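Local coordinates for CigR Protein (Salmonella enterica subsp. enterica serovar Typhimurium, PDB 4EW5) that is of unknown function but is a putative inner membrane protein, represented here by its C-terminal domain, which folds around an antiparallel sheet and packs against a second copy, at residues P67-Y72 with L81-L86; I53-V58 with E73-G78; L43-P48 with T92-G97. All blocks are in the same frame, centred on the assembly; numbering follows the deposited sequence.

Interaction 1 of 3, residues P67-Y72 with L81-L86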
ATOM      1  N   PRO A  67      -7.994   1.507  -5.402  1.00 21.21           N
ATOM      2  CA  PRO A  67      -7.732   1.712  -6.833  1.00 21.00           C
ATOM      3  C   PRO A  67      -8.702   1.026  -7.763  1.00 19.85           C
ATOM      4  O   PRO A  67      -9.240  -0.073  -7.474  1.00 20.79           O
ATOM      5  CB  PRO A  67      -6.310   1.115  -7.043  1.00 22.31           C
ATOM      6  CG  PRO A  67      -5.704   1.144  -5.713  1.00 23.22           C
ATOM      7  CD  PRO A  67      -6.867   0.881  -4.721  1.00 21.42           C
ATOM      8  N   TYR A  68      -8.962   1.633  -8.901  1.00 19.63           N
ATOM      9  CA  TYR A  68      -9.938   1.106  -9.801  1.00 20.24           C
ATOM     10  C   TYR A  68      -9.203   0.707 -11.066  1.00 19.61           C
ATOM     11  O   TYR A  68      -8.520   1.535 -11.678  1.00 21.20           O
ATOM     12  CB  TYR A  68     -11.018   2.186 -10.117  1.00 21.49           C
ATOM     13  CG  TYR A  68     -11.855   1.825 -11.339  1.00 22.97           C
ATOM     14  CD1 TYR A  68     -12.455   0.557 -11.456  1.00 24.06           C
ATOM     15  CD2 TYR A  68     -12.031   2.701 -12.362  1.00 24.22           C
ATOM     16  CE1 TYR A  68     -13.236   0.247 -12.568  1.00 24.83           C
ATOM     17  CE2 TYR A  68     -12.781   2.376 -13.509  1.00 25.17           C
ATOM     18  CZ  TYR A  68     -13.386   1.148 -13.596  1.00 25.79           C
ATOM     19  OH  TYR A  68     -14.089   0.763 -14.701  1.00 26.49           O
ATOM     20  N   TYR A  69      -9.395  -0.537 -11.471  1.00 21.24           N
ATOM     21  CA  TYR A  69      -8.820  -1.095 -12.705  1.00 21.98           C
ATOM     22  C   TYR A  69      -9.919  -1.638 -13.552  1.00 22.07           C
ATOM     23  O   TYR A  69     -10.598  -2.636 -13.170  1.00 21.01           O
ATOM     24  CB  TYR A  69      -7.873  -2.238 -12.396  1.00 22.44           C
ATOM     25  CG  TYR A  69      -6.785  -1.927 -11.413  1.00 22.31           C
ATOM     26  CD1 TYR A  69      -5.588  -1.337 -11.828  1.00 24.66           C
ATOM     27  CD2 TYR A  69      -6.924  -2.258 -10.073  1.00 22.18           C
ATOM     28  CE1 TYR A  69      -4.600  -1.058 -10.927  1.00 22.55           C
ATOM     29  CE2 TYR A  69      -5.949  -1.952  -9.140  1.00 20.53           C
ATOM     30  CZ  TYR A  69      -4.778  -1.394  -9.543  1.00 22.94           C
ATOM     31  OH  TYR A  69      -3.819  -1.094  -8.576  1.00 22.25           O
ATOM     32  N   PRO A  70     -10.179  -0.975 -14.704  1.00 22.97           N
ATOM     33  CA  PRO A  70     -11.237  -1.397 -15.576  1.00 23.56           C
ATOM     34  C   PRO A  70     -11.073  -2.872 -15.870  1.00 23.19           C
ATOM     35  O   PRO A  70      -9.970  -3.312 -16.146  1.00 24.48           O
ATOM     36  CB  PRO A  70     -10.998  -0.557 -16.812  1.00 24.71           C
ATOM     37  CG  PRO A  70     -10.516   0.737 -16.230  1.00 26.47           C
ATOM     38  CD  PRO A  70      -9.613   0.323 -15.116  1.00 25.59           C
ATOM     39  N   GLY A  71     -12.158  -3.626 -15.792  1.00 22.91           N
ATOM     40  CA  GLY A  71     -12.122  -5.072 -15.963  1.00 23.32           C
ATOM     41  C   GLY A  71     -11.805  -5.893 -14.752  1.00 22.08           C
ATOM     42  O   GLY A  71     -11.683  -7.149 -14.831  1.00 24.23           O
ATOM     43  N   TYR A  72     -11.749  -5.245 -13.598  1.00 21.87           N
ATOM     44  CA  TYR A  72     -11.481  -5.973 -12.289  1.00 21.46           C
ATOM     45  C   TYR A  72     -12.375  -5.342 -11.223  1.00 22.89           C
ATOM     46  O   TYR A  72     -12.759  -4.163 -11.364  1.00 21.89           O
ATOM     47  CB  TYR A  72     -10.040  -5.745 -11.853  1.00 23.08           C
ATOM     48  CG  TYR A  72      -8.989  -6.281 -12.835  1.00 23.70           C
ATOM     49  CD1 TYR A  72      -8.682  -5.585 -13.994  1.00 21.66           C
ATOM     50  CD2 TYR A  72      -8.376  -7.554 -12.644  1.00 23.85           C
ATOM     51  CE1 TYR A  72      -7.841  -6.120 -14.967  1.00 23.58           C
ATOM     52  CE2 TYR A  72      -7.486  -8.065 -13.573  1.00 25.37           C
ATOM     53  CZ  TYR A  72      -7.238  -7.333 -14.733  1.00 26.81           C
ATOM     54  OH  TYR A  72      -6.350  -7.803 -15.625  1.00 28.31           O
ATOM     55  N   LEU A  81      -9.700  -9.151   1.484  1.00 22.28           N
ATOM     56  CA  LEU A  81     -10.083  -8.234   0.420  1.00 20.47           C
ATOM     57  C   LEU A  81      -9.364  -8.716  -0.849  1.00 21.98           C
ATOM     58  O   LEU A  81      -8.120  -8.827  -0.844  1.00 24.17           O
ATOM     59  CB  LEU A  81      -9.599  -6.824   0.761  1.00 21.48           C
ATOM     60  CG  LEU A  81      -9.849  -5.721  -0.254  1.00 21.84           C
ATOM     61  CD1 LEU A  81     -11.309  -5.588  -0.707  1.00 22.73           C
ATOM     62  CD2 LEU A  81      -9.261  -4.378   0.269  1.00 22.09           C
ATOM     63  N   VAL A  82     -10.086  -8.932  -1.944  1.00 19.77           N
ATOM     64  CA  VAL A  82      -9.511  -9.643  -3.109  1.00 19.26           C
ATOM     65  C   VAL A  82      -9.921  -8.927  -4.384  1.00 18.99           C
ATOM     66  O   VAL A  82     -11.113  -8.658  -4.582  1.00 19.54           O
ATOM     67  CB  VAL A  82      -9.996 -11.111  -3.141  1.00 21.67           C
ATOM     68  CG1 VAL A  82      -9.276 -11.842  -4.293  1.00 20.95           C
ATOM     69  CG2 VAL A  82      -9.772 -11.798  -1.777  1.00 21.37           C
ATOM     70  N   LEU A  83      -8.955  -8.529  -5.220  1.00 18.65           N
ATOM     71  CA  LEU A  83      -9.237  -7.971  -6.479  1.00 17.61           C
ATOM     72  C   LEU A  83      -9.341  -9.161  -7.463  1.00 21.13           C
ATOM     73  O   LEU A  83      -8.403  -9.983  -7.568  1.00 20.19           O
ATOM     74  CB  LEU A  83      -8.092  -7.113  -6.979  1.00 18.60           C
ATOM     75  CG  LEU A  83      -8.280  -6.325  -8.283  1.00 17.44           C
ATOM     76  CD1 LEU A  83      -9.362  -5.230  -8.159  1.00 17.03           C
ATOM     77  CD2 LEU A  83      -6.999  -5.716  -8.794  1.00 18.43           C
ATOM     78  N   ILE A  84     -10.383  -9.138  -8.270  1.00 20.36           N
ATOM     79  CA  ILE A  84     -10.717 -10.302  -9.103  1.00 23.48           C
ATOM     80  C   ILE A  84     -11.043  -9.779 -10.489  1.00 23.89           C
ATOM     81  O   ILE A  84     -11.766  -8.769 -10.620  1.00 26.93           O
ATOM     82  CB  ILE A  84     -11.937 -11.014  -8.464  1.00 26.89           C
ATOM     83  CG1 ILE A  84     -11.501 -11.703  -7.187  1.00 27.84           C
ATOM     84  CG2 ILE A  84     -12.539 -12.059  -9.347  1.00 30.20           C
ATOM     85  CD1 ILE A  84     -12.646 -12.296  -6.358  1.00 32.79           C
ATOM     86  N   ALA A  85     -10.475 -10.410 -11.516  1.00 22.20           N
ATOM     87  CA  ALA A  85     -10.830 -10.099 -12.893  1.00 24.66           C
ATOM     88  C   ALA A  85     -12.291 -10.455 -13.177  1.00 26.88           C
ATOM     89  O   ALA A  85     -12.775 -11.560 -12.839  1.00 28.23           O
ATOM     90  CB  ALA A  85      -9.930 -10.864 -13.866  1.00 26.74           C
ATOM     91  N   LEU A  86     -12.998  -9.520 -13.796  1.00 27.38           N
ATOM     92  CA  LEU A  86     -14.371  -9.726 -14.104  1.00 28.37           C
ATOM     93  C   LEU A  86     -14.446 -10.851 -15.105  1.00 29.69           C
ATOM     94  O   LEU A  86     -13.569 -11.021 -15.925  1.00 30.91           O
ATOM     95  CB  LEU A  86     -15.026  -8.474 -14.700  1.00 27.70           C
ATOM     96  CG  LEU A  86     -15.254  -7.343 -13.672  1.00 30.18           C
ATOM     97  CD1 LEU A  86     -15.844  -6.147 -14.467  1.00 32.62           C
ATOM     98  CD2 LEU A  86     -16.171  -7.706 -12.514  1.00 33.95           C
TER
HETATM   99  O   HOH W   1     -12.309  -8.963 -16.682  1.00 41.49           O
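Y72 and A85 face each other as an antiparallel non-hydrogen-bonded pair, their CA atoms 4.2 Å apart, and the tyrosine shows how one side chain can read off successive parts of a neighbouring strand. At its root, Y72 CB sits 3.8 Å from CD1 of L83 and close to the carbonyl oxygen of I84. Further out the ring meets the strand obliquely: CD2 approaches CA of A85 at 3.5 Å, and CE2 comes within 3.7 Å of the A85 methyl. Y69 O lies in the ring plane at the edge of Y72, and T92 of strand 91-95 and P8 of the second subunit also touch this side chain. L83 points its branches at two aromatic residues, because chi1 of -175° turns CG away from its own N: CD1 goes to Y72 and CD2 to the ring of Y69, where CD2 of the tyrosine lies 3.7 Å from CD2 of the leucine and the side chains cross at about a right angle. The hydroxyl of Y69 is bonded elsewhere, to D14 of the second subunit.

Polar contact is concentrated at the end of the strand. L86 N donates a nearly straight bond to G71 O (2.9 Å, 170° at the hydrogen), approaching 37° out of the carbonyl plane. G71 O also accepts a hydrogen bond from a water at 2.7 Å, and that water donates to L86 O as well, so two donors grip one carbonyl oxygen. G71, with its positive phi, occupies the third position of a type II beta turn closed by Y72 N bonding to Y69 O. The turn thus delivers the chain into strand 72-77 at the open end of its beta hairpin with strand 80-85.

Interaction 2 of 3, residues I53-V58 with E73-G78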
ATOM      1  N   ILE A  53     -17.107 -20.698  -3.840  1.00 27.83           N
ATOM      2  CA  ILE A  53     -16.644 -19.762  -2.802  1.00 27.45           C
ATOM      3  C   ILE A  53     -17.288 -18.417  -3.161  1.00 27.64           C
ATOM      4  O   ILE A  53     -17.078 -17.887  -4.233  1.00 28.95           O
ATOM      5  CB  ILE A  53     -15.103 -19.633  -2.766  1.00 28.76           C
ATOM      6  CG1 ILE A  53     -14.473 -20.919  -2.276  1.00 26.27           C
ATOM      7  CG2 ILE A  53     -14.573 -18.445  -1.907  1.00 28.32           C
ATOM      8  CD1 ILE A  53     -14.919 -21.405  -0.897  1.00 29.25           C
ATOM      9  N   ALA A  54     -18.073 -17.902  -2.241  1.00 27.74           N
ATOM     10  CA  ALA A  54     -18.728 -16.610  -2.423  1.00 28.42           C
ATOM     11  C   ALA A  54     -17.744 -15.426  -2.570  1.00 26.63           C
ATOM     12  O   ALA A  54     -16.717 -15.362  -1.897  1.00 27.26           O
ATOM     13  CB  ALA A  54     -19.684 -16.401  -1.255  1.00 30.04           C
ATOM     14  N   LYS A  55     -18.064 -14.479  -3.447  1.00 27.11           N
ATOM     15  CA  LYS A  55     -17.341 -13.219  -3.498  1.00 29.94           C
ATOM     16  C   LYS A  55     -18.363 -12.126  -3.278  1.00 30.62           C
ATOM     17  O   LYS A  55     -19.224 -11.943  -4.100  1.00 30.62           O
ATOM     18  CB  LYS A  55     -16.654 -12.988  -4.817  1.00 30.02           C
ATOM     19  CG  LYS A  55     -17.446 -13.296  -6.050  1.00 34.01           C
ATOM     20  CD  LYS A  55     -16.566 -13.187  -7.290  1.00 40.50           C
ATOM     21  CE  LYS A  55     -17.340 -13.473  -8.551  1.00 41.44           C
ATOM     22  NZ  LYS A  55     -17.423 -14.936  -8.749  1.00 41.04           N
ATOM     23  N   LYS A  56     -18.251 -11.408  -2.170  1.00 25.98           N
ATOM     24  CA  LYS A  56     -19.301 -10.468  -1.784  1.00 26.62           C
ATOM     25  C   LYS A  56     -18.969  -9.061  -2.153  1.00 25.05           C
ATOM     26  O   LYS A  56     -17.825  -8.708  -2.316  1.00 25.39           O
ATOM     27  CB  LYS A  56     -19.615 -10.614  -0.282  1.00 29.12           C
ATOM     28  CG  LYS A  56     -19.984 -12.031   0.093  1.00 35.36           C
ATOM     29  CD  LYS A  56     -20.306 -12.167   1.563  1.00 37.50           C
ATOM     30  CE  LYS A  56     -20.557 -13.640   1.896  1.00 43.50           C
ATOM     31  NZ  LYS A  56     -21.424 -13.835   3.108  1.00 46.17           N
ATOM     32  N   THR A  57     -19.994  -8.244  -2.306  1.00 25.62           N
ATOM     33  CA  THR A  57     -19.800  -6.905  -2.814  1.00 25.37           C
ATOM     34  C   THR A  57     -19.220  -5.987  -1.820  1.00 23.43           C
ATOM     35  O   THR A  57     -19.662  -5.914  -0.667  1.00 24.50           O
ATOM     36  CB  THR A  57     -21.119  -6.331  -3.346  1.00 28.26           C
ATOM     37  OG1 THR A  57     -21.475  -7.092  -4.523  1.00 29.42           O
ATOM     38  CG2 THR A  57     -21.013  -4.866  -3.749  1.00 27.42           C
ATOM     39  N   VAL A  58     -18.259  -5.204  -2.249  1.00 21.42           N
ATOM     40  CA  VAL A  58     -17.683  -4.182  -1.403  1.00 20.73           C
ATOM     41  C   VAL A  58     -18.516  -2.921  -1.607  1.00 22.47           C
ATOM     42  O   VAL A  58     -18.758  -2.542  -2.764  1.00 21.32           O
ATOM     43  CB  VAL A  58     -16.194  -3.854  -1.846  1.00 21.52           C
ATOM     44  CG1 VAL A  58     -15.670  -2.588  -1.127  1.00 19.47           C
ATOM     45  CG2 VAL A  58     -15.286  -5.096  -1.548  1.00 21.52           C
ATOM     46  N   GLU A  73     -12.630  -6.063 -10.136  1.00 22.14           N
ATOM     47  CA  GLU A  73     -13.410  -5.514  -9.048  1.00 23.02           C
ATOM     48  C   GLU A  73     -12.944  -6.092  -7.734  1.00 21.31           C
ATOM     49  O   GLU A  73     -12.551  -7.259  -7.653  1.00 20.53           O
ATOM     50  CB  GLU A  73     -14.860  -5.806  -9.230  1.00 24.62           C
ATOM     51  CG  GLU A  73     -15.819  -5.136  -8.278  1.00 27.16           C
ATOM     52  CD  GLU A  73     -15.660  -3.628  -8.184  1.00 30.71           C
ATOM     53  OE1 GLU A  73     -14.644  -3.213  -7.604  1.00 27.11           O
ATOM     54  OE2 GLU A  73     -16.575  -2.865  -8.643  1.00 33.21           O
ATOM     55  N   TRP A  74     -13.007  -5.262  -6.704  1.00 19.14           N
ATOM     56  CA  TRP A  74     -12.635  -5.655  -5.352  1.00 19.56           C
ATOM     57  C   TRP A  74     -13.831  -6.419  -4.737  1.00 20.37           C
ATOM     58  O   TRP A  74     -15.002  -6.004  -4.937  1.00 21.71           O
ATOM     59  CB  TRP A  74     -12.338  -4.426  -4.526  1.00 20.01           C
ATOM     60  CG  TRP A  74     -11.034  -3.789  -4.870  1.00 19.94           C
ATOM     61  CD1 TRP A  74     -10.807  -2.648  -5.620  1.00 19.25           C
ATOM     62  CD2 TRP A  74      -9.721  -4.286  -4.507  1.00 19.88           C
ATOM     63  NE1 TRP A  74      -9.488  -2.372  -5.710  1.00 19.64           N
ATOM     64  CE2 TRP A  74      -8.763  -3.318  -5.043  1.00 19.51           C
ATOM     65  CE3 TRP A  74      -9.256  -5.364  -3.757  1.00 19.20           C
ATOM     66  CZ2 TRP A  74      -7.418  -3.453  -4.861  1.00 17.76           C
ATOM     67  CZ3 TRP A  74      -7.897  -5.461  -3.577  1.00 19.81           C
ATOM     68  CH2 TRP A  74      -7.002  -4.524  -4.110  1.00 19.26           C
ATOM     69  N   LYS A  75     -13.552  -7.528  -4.061  1.00 18.57           N
ATOM     70  CA  LYS A  75     -14.571  -8.359  -3.440  1.00 20.66           C
ATOM     71  C   LYS A  75     -14.169  -8.731  -2.026  1.00 19.84           C
ATOM     72  O   LYS A  75     -12.959  -8.767  -1.698  1.00 20.65           O
ATOM     73  CB  LYS A  75     -14.785  -9.621  -4.260  1.00 21.11           C
ATOM     74  CG  LYS A  75     -15.282  -9.345  -5.643  1.00 24.04           C
ATOM     75  CD  LYS A  75     -16.790  -9.048  -5.584  1.00 27.90           C
ATOM     76  CE  LYS A  75     -17.335  -8.463  -6.862  1.00 33.81           C
ATOM     77  NZ  LYS A  75     -18.660  -7.889  -6.609  1.00 33.63           N
ATOM     78  N   ILE A  76     -15.164  -9.083  -1.215  1.00 19.22           N
ATOM     79  CA  ILE A  76     -14.925  -9.693   0.078  1.00 21.83           C
ATOM     80  C   ILE A  76     -15.009 -11.226  -0.123  1.00 22.91           C
ATOM     81  O   ILE A  76     -16.047 -11.759  -0.521  1.00 23.30           O
ATOM     82  CB  ILE A  76     -15.978  -9.276   1.083  1.00 21.95           C
ATOM     83  CG1 ILE A  76     -16.143  -7.700   1.128  1.00 20.89           C
ATOM     84  CG2 ILE A  76     -15.658  -9.805   2.504  1.00 21.86           C
ATOM     85  CD1 ILE A  76     -17.231  -7.261   2.138  1.00 22.92           C
ATOM     86  N   VAL A  77     -13.939 -11.908   0.238  1.00 23.39           N
ATOM     87  CA  VAL A  77     -13.807 -13.372   0.097  1.00 23.57           C
ATOM     88  C   VAL A  77     -13.374 -13.879   1.453  1.00 23.98           C
ATOM     89  O   VAL A  77     -12.286 -13.543   1.903  1.00 25.27           O
ATOM     90  CB  VAL A  77     -12.756 -13.699  -0.965  1.00 22.52           C
ATOM     91  CG1 VAL A  77     -12.546 -15.212  -1.074  1.00 26.15           C
ATOM     92  CG2 VAL A  77     -13.214 -13.137  -2.279  1.00 22.45           C
ATOM     93  N   GLY A  78     -14.293 -14.524   2.192  1.00 23.85           N
ATOM     94  CA  GLY A  78     -14.015 -14.931   3.558  1.00 25.07           C
ATOM     95  C   GLY A  78     -13.903 -13.630   4.326  1.00 26.83           C
ATOM     96  O   GLY A  78     -14.818 -12.759   4.257  1.00 27.29           O
TER
HETATM   97  O   HOH W   2     -16.441 -15.660   0.719  1.00 30.53           O
HETATM   98  O   HOH W   3     -20.456  -9.655  -5.531  1.00 31.85           O
HETATM   99  O   HOH W   4     -17.655  -5.459  -5.055  1.00 24.66           O
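This is an edge-strand pairing: the very short, weakly bonded strand 56-57 lies antiparallel to strand 72-77 at one margin of the sheet. A single pair, K56 with I76, makes the full two-bond exchange of an antiparallel hydrogen-bonded pair, K56 N to I76 O at 2.8 Å and I76 N to K56 O at 2.9 Å, both almost straight. The chains then diverge, and water takes over at the next two such positions. In one direction a water accepts a hydrogen bond from V58 N and donates to W74 O at 2.7 Å; in the other, a second water donates to A54 O at 2.6 Å and accepts one from G78 N. Direct backbone bonds are replaced there by bridges, which prolong the pairing beyond the reach of the peptides themselves.

Side chains add to the pairing on both faces. K75 bends at chi2 (-79°), which lays its chain along the partner, CD lying 3.4 Å from K56 O. Its ammonium donates to the V58-W74 water and to a third water that also bonds K55 O and T57 OG1, so that lysine and threonine are joined through solvent. On the face carrying I76, V58 inserts CG2 against I76 CG1 at 3.8 Å, and L63 of helix 60-63 packs on V58 from outside the pair. Towards the other end, I53 CG2 meets V77 CG1 with the side chains crossing at about a right angle. The arrangement is that of a short antiparallel edge strand, with one regular hydrogen-bonded pair and water bridges at the positions next to it.

Interaction 3 of 3, residues L43-P48 with T92-G97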
ATOM      1  N   LEU A  43      -5.854 -19.073  -1.533  1.00 28.76           N
ATOM      2  CA  LEU A  43      -6.185 -18.380  -2.786  1.00 28.47           C
ATOM      3  C   LEU A  43      -4.899 -18.228  -3.577  1.00 30.86           C
ATOM      4  O   LEU A  43      -3.810 -18.123  -3.007  1.00 30.26           O
ATOM      5  CB  LEU A  43      -6.836 -17.036  -2.486  1.00 28.67           C
ATOM      6  CG  LEU A  43      -8.130 -17.128  -1.697  1.00 29.19           C
ATOM      7  CD1 LEU A  43      -8.720 -15.734  -1.574  1.00 29.70           C
ATOM      8  CD2 LEU A  43      -9.173 -18.080  -2.308  1.00 28.89           C
ATOM      9  N   ALA A  44      -4.978 -18.330  -4.886  1.00 29.08           N
ATOM     10  CA  ALA A  44      -3.759 -18.205  -5.684  1.00 29.75           C
ATOM     11  C   ALA A  44      -3.861 -17.061  -6.694  1.00 27.34           C
ATOM     12  O   ALA A  44      -4.821 -17.071  -7.496  1.00 23.63           O
ATOM     13  CB  ALA A  44      -3.570 -19.513  -6.382  1.00 29.38           C
ATOM     14  N   ARG A  45      -2.952 -16.053  -6.645  1.00 26.43           N
ATOM     15  CA  ARG A  45      -2.876 -15.083  -7.715  0.60 26.01           C
ATOM     16  C   ARG A  45      -2.667 -15.774  -9.058  1.00 24.45           C
ATOM     17  O   ARG A  45      -1.892 -16.699  -9.189  1.00 26.54           O
ATOM     18  CB  ARG A  45      -1.764 -14.040  -7.532  0.60 28.94           C
ATOM     19  CG  ARG A  45      -2.017 -12.898  -6.559  0.60 32.48           C
ATOM     20  CD  ARG A  45      -0.740 -12.042  -6.419  0.60 34.44           C
ATOM     21  NE  ARG A  45       0.044 -12.076  -7.657  0.60 34.52           N
ATOM     22  CZ  ARG A  45       0.915 -11.163  -8.051  0.60 38.28           C
ATOM     23  NH1 ARG A  45       1.233 -10.095  -7.301  0.60 38.80           N
ATOM     24  NH2 ARG A  45       1.499 -11.348  -9.210  0.60 41.28           N
ATOM     25  N   GLY A  46      -3.432 -15.352 -10.048  1.00 23.28           N
ATOM     26  CA  GLY A  46      -3.315 -15.884 -11.401  1.00 24.23           C
ATOM     27  C   GLY A  46      -4.225 -17.079 -11.686  1.00 24.77           C
ATOM     28  O   GLY A  46      -4.267 -17.573 -12.818  1.00 25.83           O
ATOM     29  N   LYS A  47      -5.003 -17.493 -10.666  1.00 25.08           N
ATOM     30  CA  LYS A  47      -5.982 -18.549 -10.836  1.00 24.43           C
ATOM     31  C   LYS A  47      -7.342 -18.018 -10.399  1.00 23.42           C
ATOM     32  O   LYS A  47      -7.417 -17.131  -9.573  1.00 23.82           O
ATOM     33  CB  LYS A  47      -5.601 -19.757  -9.968  1.00 24.93           C
ATOM     34  CG  LYS A  47      -4.313 -20.459 -10.416  1.00 26.71           C
ATOM     35  CD  LYS A  47      -4.192 -21.749  -9.652  1.00 29.19           C
ATOM     36  CE  LYS A  47      -2.943 -22.536 -10.026  1.00 32.86           C
ATOM     37  NZ  LYS A  47      -2.761 -23.820  -9.275  1.00 31.76           N
ATOM     38  N   PRO A  48      -8.421 -18.610 -10.902  1.00 24.44           N
ATOM     39  CA  PRO A  48      -9.769 -18.173 -10.530  1.00 24.32           C
ATOM     40  C   PRO A  48     -10.049 -18.493  -9.069  1.00 22.28           C
ATOM     41  O   PRO A  48      -9.435 -19.362  -8.487  1.00 20.66           O
ATOM     42  CB  PRO A  48     -10.685 -19.022 -11.376  1.00 25.45           C
ATOM     43  CG  PRO A  48      -9.827 -19.931 -12.152  1.00 29.10           C
ATOM     44  CD  PRO A  48      -8.405 -19.633 -11.968  1.00 27.12           C
ATOM     45  N   THR A  92      -6.304 -11.541  -8.498  1.00 20.93           N
ATOM     46  CA  THR A  92      -5.311 -10.597  -8.969  1.00 20.71           C
ATOM     47  C   THR A  92      -4.489  -9.931  -7.851  1.00 22.36           C
ATOM     48  O   THR A  92      -3.310  -9.562  -8.031  1.00 19.98           O
ATOM     49  CB  THR A  92      -6.023  -9.547  -9.892  1.00 22.66           C
ATOM     50  OG1 THR A  92      -6.647 -10.282 -10.953  1.00 24.24           O
ATOM     51  CG2 THR A  92      -5.060  -8.540 -10.516  1.00 24.49           C
ATOM     52  N   ALA A  93      -5.076  -9.754  -6.690  1.00 20.24           N
ATOM     53  CA  ALA A  93      -4.377  -9.238  -5.518  1.00 21.35           C
ATOM     54  C   ALA A  93      -5.177  -9.678  -4.369  1.00 21.92           C
ATOM     55  O   ALA A  93      -6.400  -9.796  -4.511  1.00 21.97           O
ATOM     56  CB  ALA A  93      -4.284  -7.701  -5.520  1.00 18.77           C
ATOM     57  N   ILE A  94      -4.486  -9.975  -3.265  1.00 20.73           N
ATOM     58  CA  ILE A  94      -5.091 -10.490  -2.101  1.00 21.59           C
ATOM     59  C   ILE A  94      -4.514  -9.669  -0.918  1.00 21.99           C
ATOM     60  O   ILE A  94      -3.310  -9.559  -0.743  1.00 22.21           O
ATOM     61  CB  ILE A  94      -4.715 -11.965  -1.840  1.00 22.92           C
ATOM     62  CG1 ILE A  94      -5.138 -12.859  -3.019  1.00 23.70           C
ATOM     63  CG2 ILE A  94      -5.332 -12.492  -0.527  1.00 22.25           C
ATOM     64  CD1 ILE A  94      -4.381 -14.180  -2.996  1.00 24.07           C
ATOM     65  N   ILE A  95      -5.384  -9.120  -0.107  1.00 21.22           N
ATOM     66  CA  ILE A  95      -5.001  -8.499   1.171  1.00 21.37           C
ATOM     67  C   ILE A  95      -5.736  -9.195   2.263  1.00 21.75           C
ATOM     68  O   ILE A  95      -6.949  -9.055   2.445  1.00 21.81           O
ATOM     69  CB  ILE A  95      -5.355  -7.001   1.138  1.00 23.31           C
ATOM     70  CG1 ILE A  95      -4.719  -6.390  -0.108  1.00 25.58           C
ATOM     71  CG2 ILE A  95      -4.932  -6.280   2.403  1.00 22.42           C
ATOM     72  CD1 ILE A  95      -5.201  -4.987  -0.402  1.00 26.21           C
ATOM     73  N   ASN A  96      -5.030 -10.013   3.014  1.00 24.45           N
ATOM     74  CA  ASN A  96      -5.669 -10.861   4.005  1.00 25.66           C
ATOM     75  C   ASN A  96      -6.084 -10.186   5.329  1.00 23.27           C
ATOM     76  O   ASN A  96      -5.462  -9.242   5.798  1.00 23.38           O
ATOM     77  CB  ASN A  96      -4.737 -12.048   4.313  1.00 30.14           C
ATOM     78  CG  ASN A  96      -4.650 -13.044   3.152  1.00 32.40           C
ATOM     79  OD1 ASN A  96      -3.578 -13.430   2.773  1.00 39.30           O
ATOM     80  ND2 ASN A  96      -5.775 -13.420   2.585  1.00 31.71           N
ATOM     81  N   GLY A  97      -7.192 -10.641   5.869  1.00 23.69           N
ATOM     82  CA  GLY A  97      -7.636 -10.290   7.175  1.00 24.23           C
ATOM     83  C   GLY A  97      -8.326  -8.948   7.373  1.00 24.89           C
ATOM     84  O   GLY A  97      -8.659  -8.580   8.527  1.00 25.83           O
TER
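L43 and I94 form the apolar heart of this surface contact: CD1 of the isoleucine touches CB of the leucine at 3.8 Å and lies 4.0 Å from L43 O. I94 reaches towards the loop because its CG1 stands anti to the carbonyl carbon (chi1 -59°) and the chain continues extended to CD1. Beside this pair, the aliphatic part of R45 runs across the strand, with CG and CD each 3.9 Å from T92 O. The same oxygen lies over one face of the guanidinium in the conformer described, one of two modelled, so the position of the arginine tip is less certain than that of its stem.

The next shell explains why these groups meet. R45 and G46 are the central residues of a type II beta turn from A44 to K47, closed by K47 N bonding to A44 O at 3.2 Å, and G46 takes the positive-phi position. Backbone hydrogen bonds of G46 and K47 with V91 tie the turn to the beginning of strand 91-95. L43 is further lodged against the side chains of V82 and V77, on strands 80-85 and 72-77.

On the strand side, T92 turns its CB away from the loop and bonds through OG1 to V90 O. T92, A93 and I95 pack on P8, V11 and I15 of the second subunit, respectively, so the loop and the second subunit both use this strand. Beyond it, L83 faces T92 and A93 together. That arrangement is a classic beta bulge, set here in an outermost strand of the antiparallel sheet.

The three contacts lie on one four-stranded antiparallel sheet, each centre about 11 Å from the other two. Interactions 1 and 2 share the central hairpin, where probable hydrogen bonds join I84 O to E73 N (2.9 Å) and V82 O to K75 N (2.7 Å). Interaction 1 meets interaction 3 through a probable hydrogen bond between L83 O and T92 N (2.8 Å). Interactions 2 and 3 occupy opposite margins yet touch by packing, V77 CG1 lying 3.9 Å from L43 CD1. Along the chain, 43-48 with 92-97 encloses both other contacts. Nearly all of strands 80-85 and 91-95 falls within a predicted transmembrane helix, yet is beta strand here; interactions 1 and 3 both border the second subunit.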